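Long-range contacts in putative nucleolar GTP-binding protein 1 (Plasmodium falciparum, PDB 2QU8), which probably binds and hydrolyses GTP as a nucleolar GTPase of the NOG1 family, whose members act in large ribosomal subunit assembly, and is seen here with GDP: residues G148-D153 and S182-L187; P38-S43 and L113-I118. All blocks are in the same frame, centred on the assembly; numbering follows the deposited sequence.

Interaction 1 of 2, residues G148-D153 and S182-L187; sequences GFNKID and SSFSTL. With GDP (guanosine-5'-diphosphate), chain B.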
ATOM      1  N   GLY A 148       2.354   6.908   1.214  1.00 30.11           N
ATOM      2  CA  GLY A 148       2.186   7.924   0.194  1.00 29.45           C
ATOM      3  C   GLY A 148       1.506   9.148   0.764  1.00 29.24           C
ATOM      4  O   GLY A 148       0.409   9.051   1.316  1.00 29.30           O
ATOM      5  N   PHE A 149       2.161  10.296   0.657  1.00 28.88           N
ATOM      6  CA  PHE A 149       1.533  11.564   1.013  1.00 28.98           C
ATOM      7  C   PHE A 149       0.989  12.206  -0.246  1.00 28.54           C
ATOM      8  O   PHE A 149       1.740  12.709  -1.080  1.00 28.64           O
ATOM      9  CB  PHE A 149       2.503  12.478   1.761  1.00 29.52           C
ATOM     10  CG  PHE A 149       3.062  11.848   2.988  1.00 30.95           C
ATOM     11  CD1 PHE A 149       4.364  11.373   3.007  1.00 32.63           C
ATOM     12  CD2 PHE A 149       2.263  11.663   4.112  1.00 31.05           C
ATOM     13  CE1 PHE A 149       4.878  10.757   4.148  1.00 33.51           C
ATOM     14  CE2 PHE A 149       2.770  11.052   5.251  1.00 31.80           C
ATOM     15  CZ  PHE A 149       4.077  10.597   5.264  1.00 31.40           C
ATOM     16  N   ASN A 150      -0.329  12.147  -0.383  1.00 27.84           N
ATOM     17  CA  ASN A 150      -1.008  12.584  -1.587  1.00 27.66           C
ATOM     18  C   ASN A 150      -1.661  13.952  -1.444  1.00 27.41           C
ATOM     19  O   ASN A 150      -1.841  14.452  -0.337  1.00 27.17           O
ATOM     20  CB  ASN A 150      -2.055  11.545  -2.008  1.00 27.41           C
ATOM     21  CG  ASN A 150      -2.473  11.687  -3.455  1.00 27.26           C
ATOM     22  OD1 ASN A 150      -1.777  12.314  -4.249  1.00 25.95           O
ATOM     23  ND2 ASN A 150      -3.610  11.095  -3.809  1.00 25.33           N
ATOM     24  N   LYS A 151      -2.031  14.514  -2.594  1.00 27.96           N
ATOM     25  CA  LYS A 151      -2.703  15.814  -2.742  1.00 28.30           C
ATOM     26  C   LYS A 151      -1.816  16.998  -2.349  1.00 29.22           C
ATOM     27  O   LYS A 151      -2.301  18.000  -1.821  1.00 28.46           O
ATOM     28  CB  LYS A 151      -4.076  15.848  -2.037  1.00 28.20           C
ATOM     29  CG  LYS A 151      -4.993  14.665  -2.391  1.00 26.02           C
ATOM     30  CD  LYS A 151      -6.461  15.008  -2.182  1.00 25.32           C
ATOM     31  CE  LYS A 151      -7.343  13.771  -2.347  1.00 23.71           C
ATOM     32  NZ  LYS A 151      -8.633  13.923  -1.596  1.00 25.21           N
ATOM     33  N   ILE A 152      -0.517  16.874  -2.630  1.00 30.58           N
ATOM     34  CA  ILE A 152       0.463  17.940  -2.342  1.00 32.36           C
ATOM     35  C   ILE A 152       0.188  19.231  -3.127  1.00 33.56           C
ATOM     36  O   ILE A 152       0.729  20.286  -2.796  1.00 33.38           O
ATOM     37  CB  ILE A 152       1.928  17.486  -2.601  1.00 32.30           C
ATOM     38  CG1 ILE A 152       2.114  17.115  -4.079  1.00 32.70           C
ATOM     39  CG2 ILE A 152       2.320  16.352  -1.649  1.00 32.21           C
ATOM     40  CD1 ILE A 152       3.527  16.825  -4.489  1.00 32.62           C
ATOM     41  N   ASP A 153      -0.649  19.136  -4.163  1.00 35.27           N
ATOM     42  CA  ASP A 153      -1.127  20.312  -4.885  1.00 37.16           C
ATOM     43  C   ASP A 153      -1.977  21.215  -3.987  1.00 38.76           C
ATOM     44  O   ASP A 153      -2.220  22.372  -4.319  1.00 39.01           O
ATOM     45  CB  ASP A 153      -1.922  19.907  -6.134  1.00 36.86           C
ATOM     46  CG  ASP A 153      -3.147  19.061  -5.808  1.00 36.20           C
ATOM     47  OD1 ASP A 153      -4.272  19.525  -6.076  1.00 35.53           O
ATOM     48  OD2 ASP A 153      -2.987  17.941  -5.279  1.00 33.95           O
ATOM     49  N   SER A 182       6.781   8.599   0.212  1.00 35.54           N
ATOM     50  CA  SER A 182       6.662   9.169  -1.133  1.00 34.52           C
ATOM     51  C   SER A 182       5.594  10.251  -1.130  1.00 33.70           C
ATOM     52  O   SER A 182       4.497  10.026  -0.639  1.00 33.77           O
ATOM     53  CB  SER A 182       6.269   8.104  -2.161  1.00 34.64           C
ATOM     54  OG  SER A 182       7.367   7.302  -2.557  1.00 35.74           O
ATOM     55  N   SER A 183       5.911  11.414  -1.684  1.00 32.66           N
ATOM     56  CA  SER A 183       4.938  12.499  -1.816  1.00 32.13           C
ATOM     57  C   SER A 183       4.547  12.692  -3.275  1.00 31.32           C
ATOM     58  O   SER A 183       5.395  12.614  -4.166  1.00 31.00           O
ATOM     59  CB  SER A 183       5.497  13.802  -1.239  1.00 32.13           C
ATOM     60  OG  SER A 183       5.857  13.625   0.121  1.00 33.47           O
ATOM     61  N   PHE A 184       3.261  12.949  -3.515  1.00 30.24           N
ATOM     62  CA  PHE A 184       2.757  13.095  -4.876  1.00 29.10           C
ATOM     63  C   PHE A 184       1.393  13.759  -4.957  1.00 29.08           C
ATOM     64  O   PHE A 184       0.740  14.034  -3.942  1.00 28.86           O
ATOM     65  CB  PHE A 184       2.718  11.740  -5.613  1.00 28.81           C
ATOM     66  CG  PHE A 184       2.030  10.636  -4.849  1.00 27.82           C
ATOM     67  CD1 PHE A 184       0.643  10.455  -4.951  1.00 26.02           C
ATOM     68  CD2 PHE A 184       2.764   9.770  -4.042  1.00 26.42           C
ATOM     69  CE1 PHE A 184       0.000   9.438  -4.247  1.00 24.71           C
ATOM     70  CE2 PHE A 184       2.130   8.742  -3.331  1.00 27.30           C
ATOM     71  CZ  PHE A 184       0.741   8.576  -3.437  1.00 25.91           C
ATOM     72  N   SER A 185       0.981  14.026  -6.187  1.00 28.42           N
ATOM     73  CA  SER A 185      -0.351  14.509  -6.458  1.00 28.56           C
ATOM     74  C   SER A 185      -0.949  13.691  -7.585  1.00 28.48           C
ATOM     75  O   SER A 185      -0.476  13.759  -8.715  1.00 27.81           O
ATOM     76  CB  SER A 185      -0.322  15.987  -6.844  1.00 28.39           C
ATOM     77  OG  SER A 185      -1.567  16.368  -7.408  1.00 28.89           O
ATOM     78  N   THR A 186      -1.993  12.923  -7.279  1.00 28.45           N
ATOM     79  CA  THR A 186      -2.716  12.200  -8.315  1.00 28.63           C
ATOM     80  C   THR A 186      -3.631  13.129  -9.142  1.00 29.37           C
ATOM     81  O   THR A 186      -4.251  12.694 -10.115  1.00 29.56           O
ATOM     82  CB  THR A 186      -3.483  10.941  -7.765  1.00 28.21           C
ATOM     83  OG1 THR A 186      -4.236  11.279  -6.597  1.00 27.76           O
ATOM     84  CG2 THR A 186      -2.512   9.825  -7.407  1.00 27.59           C
ATOM     85  N   LEU A 187      -3.713  14.406  -8.768  1.00 29.99           N
ATOM     86  CA  LEU A 187      -4.419  15.379  -9.606  1.00 30.47           C
ATOM     87  C   LEU A 187      -3.492  16.028 -10.639  1.00 30.92           C
ATOM     88  O   LEU A 187      -3.892  16.246 -11.775  1.00 31.22           O
ATOM     89  CB  LEU A 187      -5.150  16.448  -8.772  1.00 30.64           C
ATOM     90  CG  LEU A 187      -6.188  17.333  -9.492  1.00 30.63           C
ATOM     91  CD1 LEU A 187      -7.351  16.520 -10.097  1.00 31.12           C
ATOM     92  CD2 LEU A 187      -6.732  18.394  -8.547  1.00 30.30           C
TER
HETATM   93  PB  GDP B 229     -10.176   6.878  -3.338  1.00 22.92           P
HETATM   94  O1B GDP B 229     -11.603   6.828  -2.818  1.00 21.35           O
HETATM   95  O2B GDP B 229      -9.243   6.527  -2.212  1.00 20.98           O
HETATM   96  O3B GDP B 229     -10.078   5.842  -4.413  1.00 23.39           O
HETATM   97  O3A GDP B 229      -9.833   8.348  -3.878  1.00 22.47           O
HETATM   98  PA  GDP B 229     -10.189   8.894  -5.362  1.00 22.99           P
HETATM   99  O1A GDP B 229     -11.587   8.457  -5.760  1.00 22.60           O
HETATM  100  O2A GDP B 229      -9.175   8.428  -6.361  1.00 23.61           O
HETATM  101  O5' GDP B 229     -10.118  10.470  -5.105  1.00 22.92           O
HETATM  102  C5' GDP B 229     -11.110  11.107  -4.286  1.00 24.53           C
HETATM  103  C4' GDP B 229     -11.269  12.568  -4.687  1.00 25.38           C
HETATM  104  O4' GDP B 229      -9.996  13.221  -4.600  1.00 25.70           O
HETATM  105  C3' GDP B 229     -11.712  12.715  -6.137  1.00 25.73           C
HETATM  106  O3' GDP B 229     -12.581  13.843  -6.245  1.00 25.70           O
HETATM  107  C2' GDP B 229     -10.419  12.986  -6.872  1.00 25.29           C
HETATM  108  O2' GDP B 229     -10.632  13.662  -8.111  1.00 25.68           O
HETATM  109  C1' GDP B 229      -9.656  13.816  -5.855  1.00 25.63           C
HETATM  110  N9  GDP B 229      -8.187  13.745  -5.968  1.00 25.52           N
HETATM  111  C8  GDP B 229      -7.470  12.645  -6.277  1.00 25.79           C
HETATM  112  N7  GDP B 229      -6.143  12.924  -6.267  1.00 25.73           N
HETATM  113  C5  GDP B 229      -6.005  14.225  -5.941  1.00 25.35           C
HETATM  114  C6  GDP B 229      -4.870  15.158  -5.745  1.00 25.38           C
HETATM  115  O6  GDP B 229      -3.694  14.757  -5.902  1.00 25.62           O
HETATM  116  N1  GDP B 229      -5.146  16.433  -5.413  1.00 25.57           N
HETATM  117  C2  GDP B 229      -6.408  16.881  -5.242  1.00 26.22           C
HETATM  118  N2  GDP B 229      -6.603  18.180  -4.899  1.00 25.98           N
HETATM  119  N3  GDP B 229      -7.492  16.071  -5.397  1.00 26.31           N
HETATM  120  C4  GDP B 229      -7.356  14.759  -5.735  1.00 25.23           C
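The F184 ring has the carbonyl O of F149 over one face, while OD1 of N150 and CA of G148 approach it obliquely; the amide of N150 is turned 41° from it. The guanine of GDP lies between the aliphatic chain of K151 on one face and CB of L187 on the other, 3.3 Å from GDP C6. D153 and T186 meet its edges. N150-D153 is the NKxD motif of a Ras-like G domain, and S185-L187 probably corresponds to its second guanine-binding loop. They sit at the C-terminal ends of neighbouring parallel strands, N150 closing one, where F149 N bonds to S182 O (2.7 Å) and F184 N to F149 O. N150 lines the GDP pocket and positions T186: a chi1 of -161° swings its amide away from its backbone N and across to T186, whose N reaches a lone pair of OD1. ND2 donates to T186 OG1 within the amide plane (2.9 Å) and also to V40 O, so the amide's rotation is fixed. OG1 of T186 then donates its own proton to GDP N7. K151 runs along the base; NZ hydrogen-bonds N39 O, forms a salt bridge with D117 OD2 and weakly bonds GDP O4'. L187 N donates to GDP O6 at 2.9 Å. D153 takes the neighbouring edge atoms: OD1 accepts from GDP N2 (2.9 Å), OD2 nearly straight from GDP N1 (2.6 Å, 169°).

Interaction 2 of 2, residues P38-S43 and L113-I118; sequences PNVGKS and LFIIDI. With GDP (guanosine-5'-diphosphate), chain B.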
ATOM      1  N   PRO A  38     -11.147   6.440   2.700  1.00 22.76           N
ATOM      2  CA  PRO A  38     -11.895   6.851   1.520  1.00 22.66           C
ATOM      3  C   PRO A  38     -11.499   8.253   1.056  1.00 22.67           C
ATOM      4  O   PRO A  38     -11.267   9.138   1.879  1.00 22.15           O
ATOM      5  CB  PRO A  38     -13.352   6.836   2.001  1.00 22.50           C
ATOM      6  CG  PRO A  38     -13.360   5.836   3.127  1.00 22.98           C
ATOM      7  CD  PRO A  38     -12.042   6.062   3.814  1.00 22.49           C
ATOM      8  N   ASN A  39     -11.407   8.410  -0.263  1.00 23.10           N
ATOM      9  CA  ASN A  39     -11.185   9.696  -0.941  1.00 24.18           C
ATOM     10  C   ASN A  39      -9.781  10.287  -0.806  1.00 23.41           C
ATOM     11  O   ASN A  39      -9.585  11.492  -0.975  1.00 23.86           O
ATOM     12  CB  ASN A  39     -12.280  10.711  -0.587  1.00 24.75           C
ATOM     13  CG  ASN A  39     -13.661  10.213  -0.980  1.00 27.76           C
ATOM     14  OD1 ASN A  39     -14.486   9.912  -0.124  1.00 32.71           O
ATOM     15  ND2 ASN A  39     -13.896  10.077  -2.276  1.00 30.15           N
ATOM     16  N   VAL A  40      -8.809   9.424  -0.541  1.00 22.79           N
ATOM     17  CA  VAL A  40      -7.405   9.873  -0.438  1.00 22.56           C
ATOM     18  C   VAL A  40      -6.662   9.828  -1.760  1.00 22.43           C
ATOM     19  O   VAL A  40      -5.565  10.368  -1.858  1.00 23.13           O
ATOM     20  CB  VAL A  40      -6.596   9.108   0.645  1.00 22.08           C
ATOM     21  CG1 VAL A  40      -7.218   9.317   2.005  1.00 21.89           C
ATOM     22  CG2 VAL A  40      -6.455   7.612   0.290  1.00 21.13           C
ATOM     23  N   GLY A  41      -7.263   9.185  -2.763  1.00 22.82           N
ATOM     24  CA  GLY A  41      -6.681   9.088  -4.115  1.00 22.66           C
ATOM     25  C   GLY A  41      -6.191   7.710  -4.534  1.00 22.48           C
ATOM     26  O   GLY A  41      -5.356   7.595  -5.438  1.00 22.40           O
ATOM     27  N   LYS A  42      -6.702   6.661  -3.890  1.00 22.80           N
ATOM     28  CA  LYS A  42      -6.290   5.289  -4.211  1.00 22.51           C
ATOM     29  C   LYS A  42      -6.694   4.867  -5.627  1.00 23.15           C
ATOM     30  O   LYS A  42      -5.846   4.416  -6.401  1.00 22.35           O
ATOM     31  CB  LYS A  42      -6.821   4.279  -3.191  1.00 22.30           C
ATOM     32  CG  LYS A  42      -6.394   4.497  -1.747  1.00 21.66           C
ATOM     33  CD  LYS A  42      -6.970   3.397  -0.830  1.00 22.53           C
ATOM     34  CE  LYS A  42      -8.503   3.335  -0.884  1.00 22.52           C
ATOM     35  NZ  LYS A  42      -9.146   4.612  -0.432  1.00 21.84           N
ATOM     36  N   SER A  43      -7.978   5.003  -5.971  1.00 23.53           N
ATOM     37  CA  SER A  43      -8.430   4.624  -7.316  1.00 24.37           C
ATOM     38  C   SER A  43      -7.772   5.485  -8.388  1.00 23.98           C
ATOM     39  O   SER A  43      -7.454   4.991  -9.473  1.00 24.21           O
ATOM     40  CB  SER A  43      -9.964   4.665  -7.458  1.00 24.68           C
ATOM     41  OG  SER A  43     -10.460   5.992  -7.386  1.00 26.61           O
ATOM     42  N   LEU A 113       0.959   0.103  -0.475  1.00 24.77           N
ATOM     43  CA  LEU A 113       1.003   1.549  -0.607  1.00 23.83           C
ATOM     44  C   LEU A 113      -0.172   2.113   0.188  1.00 23.55           C
ATOM     45  O   LEU A 113      -1.318   2.033  -0.255  1.00 23.19           O
ATOM     46  CB  LEU A 113       0.956   1.995  -2.075  1.00 23.67           C
ATOM     47  CG  LEU A 113       0.920   3.504  -2.377  1.00 23.39           C
ATOM     48  CD1 LEU A 113       2.022   4.296  -1.661  1.00 22.34           C
ATOM     49  CD2 LEU A 113       1.001   3.737  -3.875  1.00 23.70           C
ATOM     50  N   PHE A 114       0.132   2.646   1.369  1.00 23.21           N
ATOM     51  CA  PHE A 114      -0.852   3.302   2.226  1.00 22.94           C
ATOM     52  C   PHE A 114      -0.802   4.797   1.971  1.00 23.09           C
ATOM     53  O   PHE A 114       0.204   5.464   2.254  1.00 22.89           O
ATOM     54  CB  PHE A 114      -0.637   2.994   3.725  1.00 22.75           C
ATOM     55  CG  PHE A 114      -1.756   3.498   4.611  1.00 22.43           C
ATOM     56  CD1 PHE A 114      -2.831   2.673   4.938  1.00 23.67           C
ATOM     57  CD2 PHE A 114      -1.753   4.807   5.086  1.00 23.16           C
ATOM     58  CE1 PHE A 114      -3.877   3.142   5.742  1.00 22.83           C
ATOM     59  CE2 PHE A 114      -2.795   5.287   5.886  1.00 23.52           C
ATOM     60  CZ  PHE A 114      -3.852   4.451   6.215  1.00 23.23           C
ATOM     61  N   ILE A 115      -1.901   5.317   1.438  1.00 22.67           N
ATOM     62  CA  ILE A 115      -1.968   6.706   1.044  1.00 22.86           C
ATOM     63  C   ILE A 115      -2.650   7.555   2.112  1.00 23.40           C
ATOM     64  O   ILE A 115      -3.751   7.230   2.575  1.00 22.94           O
ATOM     65  CB  ILE A 115      -2.667   6.888  -0.324  1.00 22.67           C
ATOM     66  CG1 ILE A 115      -1.929   6.073  -1.405  1.00 22.29           C
ATOM     67  CG2 ILE A 115      -2.754   8.383  -0.683  1.00 22.71           C
ATOM     68  CD1 ILE A 115      -2.494   6.189  -2.816  1.00 23.14           C
ATOM     69  N   ILE A 116      -1.957   8.625   2.500  1.00 23.50           N
ATOM     70  CA  ILE A 116      -2.482   9.663   3.367  1.00 24.01           C
ATOM     71  C   ILE A 116      -2.686  10.920   2.526  1.00 24.66           C
ATOM     72  O   ILE A 116      -1.754  11.409   1.876  1.00 24.78           O
ATOM     73  CB  ILE A 116      -1.517   9.976   4.557  1.00 24.31           C
ATOM     74  CG1 ILE A 116      -1.352   8.751   5.471  1.00 23.91           C
ATOM     75  CG2 ILE A 116      -1.997  11.204   5.364  1.00 24.58           C
ATOM     76  CD1 ILE A 116      -0.262   8.888   6.537  1.00 23.77           C
ATOM     77  N   ASP A 117      -3.920  11.411   2.525  1.00 24.61           N
ATOM     78  CA  ASP A 117      -4.263  12.713   1.960  1.00 24.95           C
ATOM     79  C   ASP A 117      -3.896  13.819   2.967  1.00 25.09           C
ATOM     80  O   ASP A 117      -4.646  14.093   3.912  1.00 24.49           O
ATOM     81  CB  ASP A 117      -5.763  12.726   1.613  1.00 24.51           C
ATOM     82  CG  ASP A 117      -6.270  14.090   1.167  1.00 25.63           C
ATOM     83  OD1 ASP A 117      -5.454  14.997   0.887  1.00 25.16           O
ATOM     84  OD2 ASP A 117      -7.503  14.252   1.093  1.00 25.06           O
ATOM     85  N   ILE A 118      -2.729  14.443   2.771  1.00 25.59           N
ATOM     86  CA  ILE A 118      -2.248  15.477   3.698  1.00 25.88           C
ATOM     87  C   ILE A 118      -2.974  16.813   3.584  1.00 26.56           C
ATOM     88  O   ILE A 118      -2.768  17.693   4.411  1.00 27.17           O
ATOM     89  CB  ILE A 118      -0.713  15.730   3.602  1.00 25.91           C
ATOM     90  CG1 ILE A 118      -0.273  16.088   2.175  1.00 25.40           C
ATOM     91  CG2 ILE A 118       0.065  14.562   4.200  1.00 25.68           C
ATOM     92  CD1 ILE A 118       1.088  16.835   2.132  1.00 25.55           C
TER
HETATM   93  PB  GDP B 229     -10.176   6.878  -3.338  1.00 22.92           P
HETATM   94  O1B GDP B 229     -11.603   6.828  -2.818  1.00 21.35           O
HETATM   95  O2B GDP B 229      -9.243   6.527  -2.212  1.00 20.98           O
HETATM   96  O3B GDP B 229     -10.078   5.842  -4.413  1.00 23.39           O
HETATM   97  O3A GDP B 229      -9.833   8.348  -3.878  1.00 22.47           O
HETATM   98  PA  GDP B 229     -10.189   8.894  -5.362  1.00 22.99           P
HETATM   99  O1A GDP B 229     -11.587   8.457  -5.760  1.00 22.60           O
HETATM  100  O2A GDP B 229      -9.175   8.428  -6.361  1.00 23.61           O
HETATM  101  O5' GDP B 229     -10.118  10.470  -5.105  1.00 22.92           O
HETATM  102  C5' GDP B 229     -11.110  11.107  -4.286  1.00 24.53           C
HETATM  103  C4' GDP B 229     -11.269  12.568  -4.687  1.00 25.38           C
HETATM  104  O4' GDP B 229      -9.996  13.221  -4.600  1.00 25.70           O
HETATM  105  C3' GDP B 229     -11.712  12.715  -6.137  1.00 25.73           C
HETATM  106  O3' GDP B 229     -12.581  13.843  -6.245  1.00 25.70           O
HETATM  107  C2' GDP B 229     -10.419  12.986  -6.872  1.00 25.29           C
HETATM  108  O2' GDP B 229     -10.632  13.662  -8.111  1.00 25.68           O
HETATM  109  C1' GDP B 229      -9.656  13.816  -5.855  1.00 25.63           C
HETATM  110  N9  GDP B 229      -8.187  13.745  -5.968  1.00 25.52           N
HETATM  111  C8  GDP B 229      -7.470  12.645  -6.277  1.00 25.79           C
HETATM  112  N7  GDP B 229      -6.143  12.924  -6.267  1.00 25.73           N
HETATM  113  C5  GDP B 229      -6.005  14.225  -5.941  1.00 25.35           C
HETATM  114  C6  GDP B 229      -4.870  15.158  -5.745  1.00 25.38           C
HETATM  115  O6  GDP B 229      -3.694  14.757  -5.902  1.00 25.62           O
HETATM  116  N1  GDP B 229      -5.146  16.433  -5.413  1.00 25.57           N
HETATM  117  C2  GDP B 229      -6.408  16.881  -5.242  1.00 26.22           C
HETATM  118  N2  GDP B 229      -6.603  18.180  -4.899  1.00 25.98           N
HETATM  119  N3  GDP B 229      -7.492  16.071  -5.397  1.00 26.31           N
HETATM  120  C4  GDP B 229      -7.356  14.759  -5.735  1.00 25.23           C
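V40 packs its two methyl branches against the strand end of L113-I118 like a small wedge, and each branch has its own partner. CG1, anti to the carbonyl carbon (chi1 -61°), rests on CB of D117 at 3.7 Å. CG2 sits between the backbone N and the carbonyl carbon and lies 3.6 Å from I115 O, with CG2 of I115 next to it. I115 answers with two arms: its CG2 is set anti to the backbone N and meets the backbone O of V40, while the extended second torsion (chi2 -179°) carries CD1 alongside the turn, 4.1 Å from K42 CA. No hydrogen bond crosses between the two segments; the contact is made by the methyls of V40 and I115 and the CB of D117. D117 offers V40 its CB, because CG stands anti to the backbone N and the carboxylate goes elsewhere, OD1 to S119 OG and OD2 to C122 N and the ammonium of K151. On the phosphate side, K42 leaves its helix extended as far as CD, then bends twice, so that NZ curls back to GDP O2B at 2.6 Å. The carbonyl oxygens of A37 and G36 hold the same ammonium group. Backbone amides complete the grip: N39 N donates to GDP O1B, G41 N to GDP O3A, K42 N to GDP O2B (3.0 Å), and S43 N to GDP O3B (2.7 Å, 166°). G41 is the N-cap of helix 42-49, whose start would add favourable polarity. A phosphate wrapped by amides and a lysine is typical of the P-loop (Walker A) of GTPases and other P-loop nucleotide-binding proteins.

Overall arrangement
Interactions 1 and 2 lie on the same side of the chain's centre, about 9 Å apart between centres, and divide GDP between them: the first takes the guanine, the second the diphosphate. In sequence, both segments of interaction 2 precede both of interaction 1. Both reach one mixed sheet, in which strands 30-35, 110-117, 145-150 and 179-183 run parallel side by side, so the loops leaving their ends converge on the nucleotide. Strands 110-117 and 145-150 are joined directly, G148 O lying 2.7 Å from I116 N in a probable hydrogen bond, and N150 CB packs on I115 CG2. The base and phosphate sites thus share a common frame, as in other Ras-like G domains.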